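Local structure of endoglucanase FnCel5A (Fervidobacterium nodosum, 3RJY) at residues Glu107-Pro112 with Glu140-Pro145; Gly23-Asn28 with Arg59-Trp64; Pro255-Glu260 with Ser289-Glu294. The protein is an endo-beta-1,4-glucanase of glycoside hydrolase family 5 that probably cleaves internal beta-1,4-glucosidic bonds in cellulose. All blocks are in the same frame, centred on the assembly; numbering follows the deposited sequence.

Contact 1. Residues Glu107-Pro112 with Glu140-Pro145; sequences ELYQAP and EIFNEP. With GLC (alpha-D-glucopyranose), chain C.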
loop_
_atom_site.group_PDB
_atom_site.type_symbol
_atom_site.label_atom_id
_atom_site.label_comp_id
_atom_site.label_asym_id
_atom_site.label_seq_id
_atom_site.Cartn_x
_atom_site.Cartn_y
_atom_site.Cartn_z
ATOM N N GLU A 107 -7.410 -1.849 -16.777
ATOM C CA GLU A 107 -6.944 -1.928 -18.165
ATOM C C GLU A 107 -5.437 -2.210 -18.267
ATOM O O GLU A 107 -5.003 -2.970 -19.134
ATOM C CB GLU A 107 -7.299 -0.648 -18.930
ATOM C CG GLU A 107 -8.791 -0.359 -19.066
ATOM C CD GLU A 107 -9.365 0.441 -17.910
ATOM O OE1 GLU A 107 -8.721 0.567 -16.836
ATOM O OE2 GLU A 107 -10.483 0.953 -18.076
ATOM N N LEU A 108 -4.655 -1.605 -17.371
ATOM C CA LEU A 108 -3.219 -1.902 -17.237
ATOM C C LEU A 108 -2.904 -3.401 -17.049
ATOM O O LEU A 108 -1.914 -3.904 -17.585
ATOM C CB LEU A 108 -2.611 -1.078 -16.086
ATOM C CG LEU A 108 -1.080 -0.951 -15.975
ATOM C CD1 LEU A 108 -0.465 -0.239 -17.197
ATOM C CD2 LEU A 108 -0.666 -0.252 -14.693
ATOM N N TYR A 109 -3.738 -4.109 -16.286
ATOM C CA TYR A 109 -3.528 -5.549 -16.054
ATOM C C TYR A 109 -3.776 -6.379 -17.306
ATOM O O TYR A 109 -3.219 -7.467 -17.471
ATOM C CB TYR A 109 -4.441 -6.062 -14.947
ATOM C CG TYR A 109 -4.057 -5.638 -13.554
ATOM C CD1 TYR A 109 -2.997 -6.260 -12.877
ATOM C CD2 TYR A 109 -4.762 -4.630 -12.901
ATOM C CE1 TYR A 109 -2.656 -5.882 -11.588
ATOM C CE2 TYR A 109 -4.436 -4.243 -11.603
ATOM C CZ TYR A 109 -3.385 -4.872 -10.951
ATOM O OH TYR A 109 -3.061 -4.474 -9.674
ATOM N N GLN A 110 -4.615 -5.856 -18.187
ATOM C CA GLN A 110 -5.003 -6.593 -19.367
ATOM C C GLN A 110 -4.167 -6.231 -20.608
ATOM O O GLN A 110 -3.773 -7.125 -21.367
ATOM C CB GLN A 110 -6.521 -6.489 -19.586
ATOM C CG GLN A 110 -7.316 -7.774 -19.197
ATOM C CD GLN A 110 -7.171 -8.231 -17.722
ATOM O OE1 GLN A 110 -7.878 -7.745 -16.829
ATOM N NE2 GLN A 110 -6.282 -9.205 -17.482
ATOM N N ALA A 111 -3.853 -4.939 -20.785
ATOM C CA ALA A 111 -3.058 -4.501 -21.941
ATOM C C ALA A 111 -2.023 -3.415 -21.622
ATOM O O ALA A 111 -2.209 -2.259 -22.005
ATOM C CB ALA A 111 -3.977 -4.053 -23.079
ATOM N N PRO A 112 -0.917 -3.796 -20.946
ATOM C CA PRO A 112 0.100 -2.846 -20.482
ATOM C C PRO A 112 0.869 -2.138 -21.610
ATOM O O PRO A 112 1.226 -0.963 -21.460
ATOM C CB PRO A 112 1.034 -3.715 -19.633
ATOM C CG PRO A 112 0.852 -5.091 -20.159
ATOM C CD PRO A 112 -0.573 -5.187 -20.571
ATOM N N GLU A 140 3.820 6.305 -5.052
ATOM C CA GLU A 140 3.888 4.860 -5.270
ATOM C C GLU A 140 3.311 4.591 -6.654
ATOM O O GLU A 140 2.116 4.774 -6.873
ATOM C CB GLU A 140 3.095 4.120 -4.208
ATOM C CG GLU A 140 3.148 2.617 -4.334
ATOM C CD GLU A 140 2.336 1.923 -3.263
ATOM O OE1 GLU A 140 1.780 2.627 -2.403
ATOM O OE2 GLU A 140 2.244 0.675 -3.283
ATOM N N ILE A 141 4.176 4.188 -7.585
ATOM C CA ILE A 141 3.838 4.200 -9.025
ATOM C C ILE A 141 2.586 3.378 -9.315
ATOM O O ILE A 141 1.638 3.873 -9.929
ATOM C CB ILE A 141 5.044 3.763 -9.922
ATOM C CG1 ILE A 141 6.130 4.852 -9.904
ATOM C CG2 ILE A 141 4.585 3.457 -11.352
ATOM C CD1 ILE A 141 7.471 4.417 -10.475
ATOM N N PHE A 142 2.575 2.136 -8.843
ATOM C CA PHE A 142 1.428 1.264 -9.056
ATOM C C PHE A 142 1.286 0.219 -7.979
ATOM O O PHE A 142 2.280 -0.301 -7.484
ATOM C CB PHE A 142 1.508 0.556 -10.423
ATOM C CG PHE A 142 0.241 -0.176 -10.789
ATOM C CD1 PHE A 142 -0.968 0.518 -10.890
ATOM C CD2 PHE A 142 0.248 -1.553 -11.008
ATOM C CE1 PHE A 142 -2.170 -0.162 -11.221
ATOM C CE2 PHE A 142 -0.930 -2.234 -11.346
ATOM C CZ PHE A 142 -2.138 -1.539 -11.452
ATOM N N ASN A 143 0.038 -0.112 -7.670
ATOM C CA ASN A 143 -0.305 -1.171 -6.732
ATOM C C ASN A 143 -0.395 -2.546 -7.381
ATOM O O ASN A 143 -1.204 -2.765 -8.290
ATOM C CB ASN A 143 -1.628 -0.845 -6.031
ATOM C CG ASN A 143 -2.087 -1.948 -5.082
ATOM O OD1 ASN A 143 -3.023 -2.709 -5.383
ATOM N ND2 ASN A 143 -1.458 -2.024 -3.929
ATOM N N GLU A 144 0.443 -3.462 -6.898
ATOM C CA GLU A 144 0.367 -4.874 -7.240
ATOM C C GLU A 144 0.334 -5.140 -8.740
ATOM O O GLU A 144 -0.724 -5.506 -9.284
ATOM C CB GLU A 144 -0.823 -5.542 -6.551
ATOM C CG GLU A 144 -0.653 -5.692 -5.044
ATOM C CD GLU A 144 -1.791 -6.465 -4.390
ATOM O OE1 GLU A 144 -2.591 -7.106 -5.099
ATOM O OE2 GLU A 144 -1.891 -6.415 -3.152
ATOM N N PRO A 145 1.486 -4.948 -9.416
ATOM C CA PRO A 145 1.586 -5.386 -10.800
ATOM C C PRO A 145 1.297 -6.875 -10.888
ATOM O O PRO A 145 1.685 -7.645 -9.992
ATOM C CB PRO A 145 3.051 -5.093 -11.151
ATOM C CG PRO A 145 3.444 -4.011 -10.208
ATOM C CD PRO A 145 2.741 -4.321 -8.948
HETATM C C1 GLC C . -4.036 -11.288 -4.735
HETATM C C2 GLC C . -2.605 -11.133 -4.186
HETATM C C3 GLC C . -2.566 -10.481 -2.812
HETATM C C4 GLC C . -3.373 -9.186 -2.739
HETATM C C5 GLC C . -4.703 -9.295 -3.477
HETATM C C6 GLC C . -4.952 -8.161 -4.500
HETATM O O1 GLC C . -4.346 -12.654 -5.044
HETATM O O2 GLC C . -1.945 -12.374 -4.150
HETATM O O3 GLC C . -1.230 -10.171 -2.534
HETATM O O4 GLC C . -3.684 -8.906 -1.391
HETATM O O5 GLC C . -4.994 -10.647 -3.885
HETATM O O6 GLC C . -5.134 -7.023 -3.666
#
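The loop leaving strand 137-140 of the TIM barrel carries Asn143-Glu144-Pro145, the Asn-Glu-Pro sequence familiar from family 5 glycosidases, and Leu108 and Tyr109 of helix 106-110 pack against it at Phe142 and Glu144. Leu108 sets its CD2 methyl squarely over the Phe142 ring, a CH-pi contact with CD2 3.6 Å from the ring centroid and almost on the normal. Phe142 meets it because its CG lies anti to the backbone N (chi1 -170°), which swings the ring across to the helix. Tyr109 comes at the rim of the same ring: its CE2 lies 3.6 Å from Phe142 CZ, near the Phe142 plane, with the two ring planes inclined at 55°. The phenol then runs on past Phe142 and gives its proton to the backbone carbonyl of Glu144, with Tyr109 OH 2.6 Å from Glu144 O. The hydroxyl approaches from above the carbonyl plane, while the oxygen sits near the plane of the tyrosine ring. This bond, with that of Glu144 N to Asp177, probably steadies the backbone from which Glu144 extends to the sugar; its OE2 is paired with His203 and takes a weak bond from O6 of the glucose. Farther out, Trp181 meets the Tyr109 ring, Trp154 of helix 151-166 packs on Phe142, and Tyr115 and Leu119 of helix 112-130 back Leu108.

Contact 2. Residues Gly23-Asn28 with Arg59-Trp64; sequences GINMGN and RIPIRW. With GLC (alpha-D-glucopyranose), chain B.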
loop_
_atom_site.group_PDB
_atom_site.type_symbol
_atom_site.label_atom_id
_atom_site.label_comp_id
_atom_site.label_asym_id
_atom_site.label_seq_id
_atom_site.Cartn_x
_atom_site.Cartn_y
_atom_site.Cartn_z
ATOM N N GLY A 23 2.184 2.301 9.817
ATOM C CA GLY A 23 1.153 3.067 9.173
ATOM C C GLY A 23 -0.107 2.263 8.983
ATOM O O GLY A 23 -0.221 1.130 9.479
ATOM N N ILE A 24 -1.052 2.872 8.267
ATOM C CA ILE A 24 -2.348 2.257 8.003
ATOM C C ILE A 24 -2.863 2.693 6.630
ATOM O O ILE A 24 -2.558 3.785 6.173
ATOM C CB ILE A 24 -3.366 2.559 9.154
ATOM C CG1 ILE A 24 -4.543 1.578 9.135
ATOM C CG2 ILE A 24 -3.805 3.989 9.140
ATOM C CD1 ILE A 24 -5.285 1.492 10.457
ATOM N N ASN A 25 -3.586 1.794 5.968
ATOM C CA ASN A 25 -4.196 2.062 4.664
ATOM C C ASN A 25 -5.594 2.674 4.837
ATOM O O ASN A 25 -6.388 2.192 5.640
ATOM C CB ASN A 25 -4.312 0.756 3.874
ATOM C CG ASN A 25 -3.035 0.384 3.150
ATOM O OD1 ASN A 25 -2.821 0.779 1.998
ATOM N ND2 ASN A 25 -2.193 -0.411 3.800
ATOM N N MET A 26 -5.886 3.725 4.079
ATOM C CA MET A 26 -7.233 4.284 4.014
ATOM C C MET A 26 -7.986 3.539 2.897
ATOM O O MET A 26 -8.117 4.029 1.781
ATOM C CB MET A 26 -7.144 5.793 3.761
ATOM C CG MET A 26 -8.458 6.527 3.715
ATOM S SD MET A 26 -9.399 6.585 5.264
ATOM C CE MET A 26 -8.350 7.565 6.339
ATOM N N GLY A 27 -8.447 2.334 3.223
ATOM C CA GLY A 27 -8.982 1.385 2.240
ATOM C C GLY A 27 -10.423 1.677 1.918
ATOM O O GLY A 27 -11.092 2.372 2.677
ATOM N N ASN A 28 -10.882 1.166 0.770
ATOM C CA ASN A 28 -12.289 1.262 0.341
ATOM C C ASN A 28 -12.837 2.688 0.179
ATOM O O ASN A 28 -14.039 2.913 0.305
ATOM C CB ASN A 28 -13.174 0.387 1.242
ATOM C CG ASN A 28 -12.712 -1.054 1.254
ATOM O OD1 ASN A 28 -12.626 -1.682 0.214
ATOM N ND2 ASN A 28 -12.380 -1.572 2.428
ATOM N N ARG A 59 -1.308 5.264 4.005
ATOM C CA ARG A 59 -1.207 4.955 2.595
ATOM C C ARG A 59 -2.599 5.164 1.975
ATOM O O ARG A 59 -3.598 4.708 2.510
ATOM C CB ARG A 59 -0.665 3.533 2.378
ATOM C CG ARG A 59 -0.677 3.056 0.924
ATOM C CD ARG A 59 0.047 1.733 0.790
ATOM N NE ARG A 59 0.124 1.256 -0.595
ATOM C CZ ARG A 59 -0.648 0.303 -1.125
ATOM N NH1 ARG A 59 -1.600 -0.278 -0.413
ATOM N NH2 ARG A 59 -0.477 -0.059 -2.392
ATOM N N ILE A 60 -2.647 5.910 0.869
ATOM C CA ILE A 60 -3.914 6.276 0.256
ATOM C C ILE A 60 -4.035 5.717 -1.161
ATOM O O ILE A 60 -3.555 6.339 -2.121
ATOM C CB ILE A 60 -4.169 7.814 0.301
ATOM C CG1 ILE A 60 -4.026 8.341 1.743
ATOM C CG2 ILE A 60 -5.577 8.141 -0.266
ATOM C CD1 ILE A 60 -4.030 9.861 1.890
ATOM N N PRO A 61 -4.678 4.532 -1.294
ATOM C CA PRO A 61 -4.978 3.975 -2.615
ATOM C C PRO A 61 -5.884 4.936 -3.415
ATOM O O PRO A 61 -6.893 5.428 -2.885
ATOM C CB PRO A 61 -5.725 2.676 -2.295
ATOM C CG PRO A 61 -5.378 2.352 -0.833
ATOM C CD PRO A 61 -5.173 3.674 -0.194
ATOM N N ILE A 62 -5.511 5.192 -4.674
ATOM C CA ILE A 62 -6.266 6.078 -5.560
ATOM C C ILE A 62 -6.423 5.435 -6.951
ATOM O O ILE A 62 -5.434 5.041 -7.576
ATOM C CB ILE A 62 -5.621 7.487 -5.674
ATOM C CG1 ILE A 62 -5.430 8.114 -4.279
ATOM C CG2 ILE A 62 -6.502 8.398 -6.538
ATOM C CD1 ILE A 62 -4.497 9.344 -4.201
ATOM N N ARG A 63 -7.674 5.285 -7.399
ATOM C CA ARG A 63 -7.951 4.811 -8.756
ATOM C C ARG A 63 -8.004 6.005 -9.705
ATOM O O ARG A 63 -9.091 6.436 -10.116
ATOM C CB ARG A 63 -9.256 3.998 -8.821
ATOM C CG ARG A 63 -9.458 3.283 -10.141
ATOM C CD ARG A 63 -10.886 2.753 -10.324
ATOM N NE ARG A 63 -11.327 1.912 -9.215
ATOM C CZ ARG A 63 -11.707 0.644 -9.315
ATOM N NH1 ARG A 63 -11.736 0.021 -10.496
ATOM N NH2 ARG A 63 -12.071 -0.000 -8.215
ATOM N N TRP A 64 -6.829 6.538 -10.052
ATOM C CA TRP A 64 -6.758 7.700 -10.942
ATOM C C TRP A 64 -7.414 7.382 -12.279
ATOM O O TRP A 64 -8.026 8.257 -12.914
ATOM C CB TRP A 64 -5.301 8.129 -11.195
ATOM C CG TRP A 64 -4.551 8.605 -9.968
ATOM C CD1 TRP A 64 -3.659 7.885 -9.223
ATOM C CD2 TRP A 64 -4.620 9.898 -9.369
ATOM N NE1 TRP A 64 -3.174 8.646 -8.199
ATOM C CE2 TRP A 64 -3.749 9.890 -8.260
ATOM C CE3 TRP A 64 -5.344 11.064 -9.650
ATOM C CZ2 TRP A 64 -3.578 11.008 -7.432
ATOM C CZ3 TRP A 64 -5.167 12.177 -8.832
ATOM C CH2 TRP A 64 -4.286 12.142 -7.745
HETATM C C1 GLC B . -13.495 -5.743 -0.754
HETATM C C2 GLC B . -14.303 -4.474 -0.543
HETATM C C3 GLC B . -14.953 -4.051 -1.851
HETATM C C4 GLC B . -14.076 -4.203 -3.109
HETATM C C5 GLC B . -13.089 -5.378 -3.099
HETATM C C6 GLC B . -12.019 -5.231 -4.196
HETATM O O1 GLC B . -14.403 -6.760 -1.079
HETATM O O2 GLC B . -15.301 -4.644 0.447
HETATM O O3 GLC B . -15.327 -2.714 -1.676
HETATM O O4 GLC B . -14.940 -4.420 -4.206
HETATM O O5 GLC B . -12.545 -5.584 -1.804
HETATM O O6 GLC B . -10.679 -5.383 -3.767
HETATM O O HOH W 1 -8.295 5.999 -0.447
#
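Asn25 and Arg59 sit side by side on parallel strands 22-25 and 57-60, the first two of the TIM barrel, joined by a beta-alpha-beta crossover through helix 45-53. The backbone of Arg59 is used at both ends: its N donates to Ile24 O at 2.9 Å, and its O takes the N-H of Met26 in a nearly linear bond, with Met26 N 2.9 Å away. Both side chains point into the barrel, where NH1 of Arg59 gives a hydrogen to Asn25 OD1 at 2.9 Å. The amide stands almost upright to the guanidinium (planes 81° apart) and presents its oxygen at the guanidinium edge. The extended chain of Arg59 (chi1 173°) carries that group to two carboxylates: NE pairs with Glu140 and NH1 with Glu260, so the guanidinium is held from several sides. Asn25 ND2 in turn donates to Gly259 O, which leaves both ends of this amide engaged. Met26 centres an inverse gamma turn that leads toward Asn28, whose OD1 makes a weak bond to a glucose. Beyond the strands one water donates to both segments, lying 3.0 Å from Met26 O and 2.9 Å from Pro61 O.

Contact 3. Residues Pro255-Glu260 with Ser289-Glu294; sequences PIFLGE and SLAYWE. With GLC (alpha-D-glucopyranose), chain D.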
loop_
_atom_site.group_PDB
_atom_site.type_symbol
_atom_site.label_atom_id
_atom_site.label_comp_id
_atom_site.label_asym_id
_atom_site.label_seq_id
_atom_site.Cartn_x
_atom_site.Cartn_y
_atom_site.Cartn_z
ATOM N N PRO A 255 15.549 -0.103 0.998
ATOM C CA PRO A 255 14.651 -0.323 2.129
ATOM C C PRO A 255 13.377 -1.036 1.668
ATOM O O PRO A 255 13.059 -1.010 0.473
ATOM C CB PRO A 255 14.342 1.090 2.625
ATOM C CG PRO A 255 15.218 2.029 1.799
ATOM C CD PRO A 255 15.555 1.305 0.562
ATOM N N ILE A 256 12.701 -1.699 2.612
ATOM C CA ILE A 256 11.458 -2.427 2.370
ATOM C C ILE A 256 10.256 -1.874 3.171
ATOM O O ILE A 256 10.350 -1.585 4.380
ATOM C CB ILE A 256 11.631 -3.948 2.648
ATOM C CG1 ILE A 256 12.646 -4.575 1.655
ATOM C CG2 ILE A 256 10.273 -4.677 2.655
ATOM C CD1 ILE A 256 12.126 -4.709 0.189
ATOM N N PHE A 257 9.131 -1.764 2.461
ATOM C CA PHE A 257 7.854 -1.329 2.982
ATOM C C PHE A 257 6.867 -2.474 2.797
ATOM O O PHE A 257 6.564 -2.886 1.663
ATOM C CB PHE A 257 7.405 -0.076 2.213
ATOM C CG PHE A 257 5.994 0.405 2.520
ATOM C CD1 PHE A 257 5.489 0.430 3.833
ATOM C CD2 PHE A 257 5.195 0.912 1.485
ATOM C CE1 PHE A 257 4.209 0.903 4.091
ATOM C CE2 PHE A 257 3.903 1.400 1.729
ATOM C CZ PHE A 257 3.408 1.398 3.032
ATOM N N LEU A 258 6.377 -3.000 3.915
ATOM C CA LEU A 258 5.317 -3.981 3.872
ATOM C C LEU A 258 4.032 -3.171 3.679
ATOM O O LEU A 258 3.425 -2.705 4.642
ATOM C CB LEU A 258 5.291 -4.834 5.156
ATOM C CG LEU A 258 4.035 -5.706 5.341
ATOM C CD1 LEU A 258 3.839 -6.680 4.159
ATOM C CD2 LEU A 258 4.029 -6.451 6.668
ATOM N N GLY A 259 3.631 -3.000 2.422
ATOM C CA GLY A 259 2.604 -2.013 2.083
ATOM C C GLY A 259 1.211 -2.320 2.577
ATOM O O GLY A 259 0.439 -1.401 2.836
ATOM N N GLU A 260 0.899 -3.618 2.703
ATOM C CA GLU A 260 -0.407 -4.109 3.164
ATOM C C GLU A 260 -0.225 -5.434 3.866
ATOM O O GLU A 260 0.560 -6.277 3.421
ATOM C CB GLU A 260 -1.384 -4.368 2.007
ATOM C CG GLU A 260 -1.672 -3.206 1.064
ATOM C CD GLU A 260 -2.651 -3.593 -0.042
ATOM O OE1 GLU A 260 -3.073 -4.768 -0.071
ATOM O OE2 GLU A 260 -2.992 -2.728 -0.882
ATOM N N SER A 289 9.393 -1.140 7.280
ATOM C CA SER A 289 8.246 -0.291 7.594
ATOM C C SER A 289 6.969 -1.027 7.172
ATOM O O SER A 289 7.028 -1.999 6.423
ATOM C CB SER A 289 8.365 1.075 6.932
ATOM O OG SER A 289 8.218 0.965 5.535
ATOM N N LEU A 290 5.811 -0.582 7.655
ATOM C CA LEU A 290 4.579 -1.352 7.422
ATOM C C LEU A 290 3.311 -0.526 7.490
ATOM O O LEU A 290 3.293 0.545 8.079
ATOM C CB LEU A 290 4.494 -2.555 8.378
ATOM C CG LEU A 290 4.596 -2.314 9.885
ATOM C CD1 LEU A 290 3.231 -1.877 10.463
ATOM C CD2 LEU A 290 5.085 -3.563 10.556
ATOM N N ALA A 291 2.255 -1.030 6.855
ATOM C CA ALA A 291 0.974 -0.351 6.834
ATOM C C ALA A 291 -0.135 -1.390 6.854
ATOM O O ALA A 291 -0.244 -2.225 5.967
ATOM C CB ALA A 291 0.861 0.564 5.610
ATOM N N TYR A 292 -0.947 -1.336 7.895
ATOM C CA TYR A 292 -2.029 -2.282 8.084
ATOM C C TYR A 292 -3.155 -2.023 7.079
ATOM O O TYR A 292 -3.513 -0.877 6.806
ATOM C CB TYR A 292 -2.551 -2.227 9.532
ATOM C CG TYR A 292 -3.660 -3.224 9.798
ATOM C CD1 TYR A 292 -3.370 -4.553 10.144
ATOM C CD2 TYR A 292 -5.002 -2.846 9.673
ATOM C CE1 TYR A 292 -4.385 -5.467 10.391
ATOM C CE2 TYR A 292 -6.029 -3.754 9.907
ATOM C CZ TYR A 292 -5.720 -5.063 10.255
ATOM O OH TYR A 292 -6.744 -5.963 10.476
ATOM N N TRP A 293 -3.662 -3.109 6.502
ATOM C CA TRP A 293 -4.878 -3.078 5.695
ATOM C C TRP A 293 -6.072 -3.594 6.533
ATOM O O TRP A 293 -6.131 -4.775 6.859
ATOM C CB TRP A 293 -4.705 -3.928 4.422
ATOM C CG TRP A 293 -5.885 -3.834 3.479
ATOM C CD1 TRP A 293 -6.998 -4.638 3.467
ATOM C CD2 TRP A 293 -6.074 -2.875 2.423
ATOM N NE1 TRP A 293 -7.864 -4.238 2.474
ATOM C CE2 TRP A 293 -7.320 -3.167 1.808
ATOM C CE3 TRP A 293 -5.315 -1.808 1.934
ATOM C CZ2 TRP A 293 -7.832 -2.409 0.737
ATOM C CZ3 TRP A 293 -5.813 -1.059 0.850
ATOM C CH2 TRP A 293 -7.054 -1.373 0.260
ATOM N N GLU A 294 -7.013 -2.728 6.909
ATOM C CA GLU A 294 -7.037 -1.291 6.613
ATOM C C GLU A 294 -7.680 -0.534 7.780
ATOM O O GLU A 294 -7.967 -1.118 8.837
ATOM C CB GLU A 294 -7.763 -0.981 5.278
ATOM C CG GLU A 294 -8.858 -1.979 4.854
ATOM C CD GLU A 294 -10.129 -1.903 5.690
ATOM O OE1 GLU A 294 -10.872 -2.909 5.686
ATOM O OE2 GLU A 294 -10.401 -0.847 6.326
HETATM C C1 GLC D . -7.614 -4.539 -1.568
HETATM C C2 GLC D . -6.568 -5.184 -0.638
HETATM C C3 GLC D . -6.684 -6.700 -0.581
HETATM C C4 GLC D . -8.106 -7.184 -0.300
HETATM C C5 GLC D . -9.147 -6.385 -1.075
HETATM C C6 GLC D . -10.289 -5.818 -0.197
HETATM O O1 GLC D . -7.001 -3.749 -2.596
HETATM O O2 GLC D . -5.266 -4.814 -1.015
HETATM O O3 GLC D . -5.866 -7.143 0.467
HETATM O O4 GLC D . -8.233 -8.524 -0.722
HETATM O O5 GLC D . -8.551 -5.508 -2.051
HETATM O O6 GLC D . -10.067 -5.469 1.169
#
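Ile256 O is gripped twice, by Ser289 N at 3.1 Å and by the amide ND2 of Asn17. It begins the ladder between the last two strands of the TIM barrel, whose segments 256-260 and 289-292 run parallel, 4° apart, and are linked by a crossover through helix 269-285. Leu258 continues the ladder: its N donates to Ser289 O at 2.8 Å, and its O receives Ala291 N at 3.0 Å. Further along, Glu260 and Trp293 lie alongside each other, pointing the same way, with carboxylate and indole planes 28° apart. Together they hold a glucose. Trp293 CG is anti to its own backbone N (chi1 -175°), which lays the indole against the sugar: C2 of the glucose lies over one face toward the rim, and NE1 donates in the ring plane to the glucose O6, 2.8 Å away. Glu260 OE1, also bonded to Tyr205 OH, accepts from the glucose O2, though the modelled length is doubtfully short. The opposite indole face rests on CG of Glu294, which follows a cis peptide. Replacing Trp293 by an alanine would probably strip the sugar of its flat support and leave O6 without the indole N-H. Earlier in the strands, the Phe257 ring has Gly259 CA over its centre and meets the Ala291 CB methyl at its edge, 3.7 Å from CE1.

All three contacts are buried, but they lie at different depths. Contacts 2 and 3 are in the barrel core, each joining adjacent parallel strands, and they meet where strand 22-25 lies beside strand 289-292 and closes the barrel. Contact 1 sits farther out, about 14 Å from the centre of the chain to its own centre, and ties a loop to a short helix. Its chemistry is accordingly mostly aromatic and aliphatic, with one side-chain-to-backbone bond, whereas the other two rest on strand-to-strand backbone bonds, a single bridge in contact 2 and a longer ladder in contact 3. Contact 2 adds a buried charge network; contact 3 adds an aromatic platform. Each touches a different bound glucose, consistent with their lining one substrate cleft.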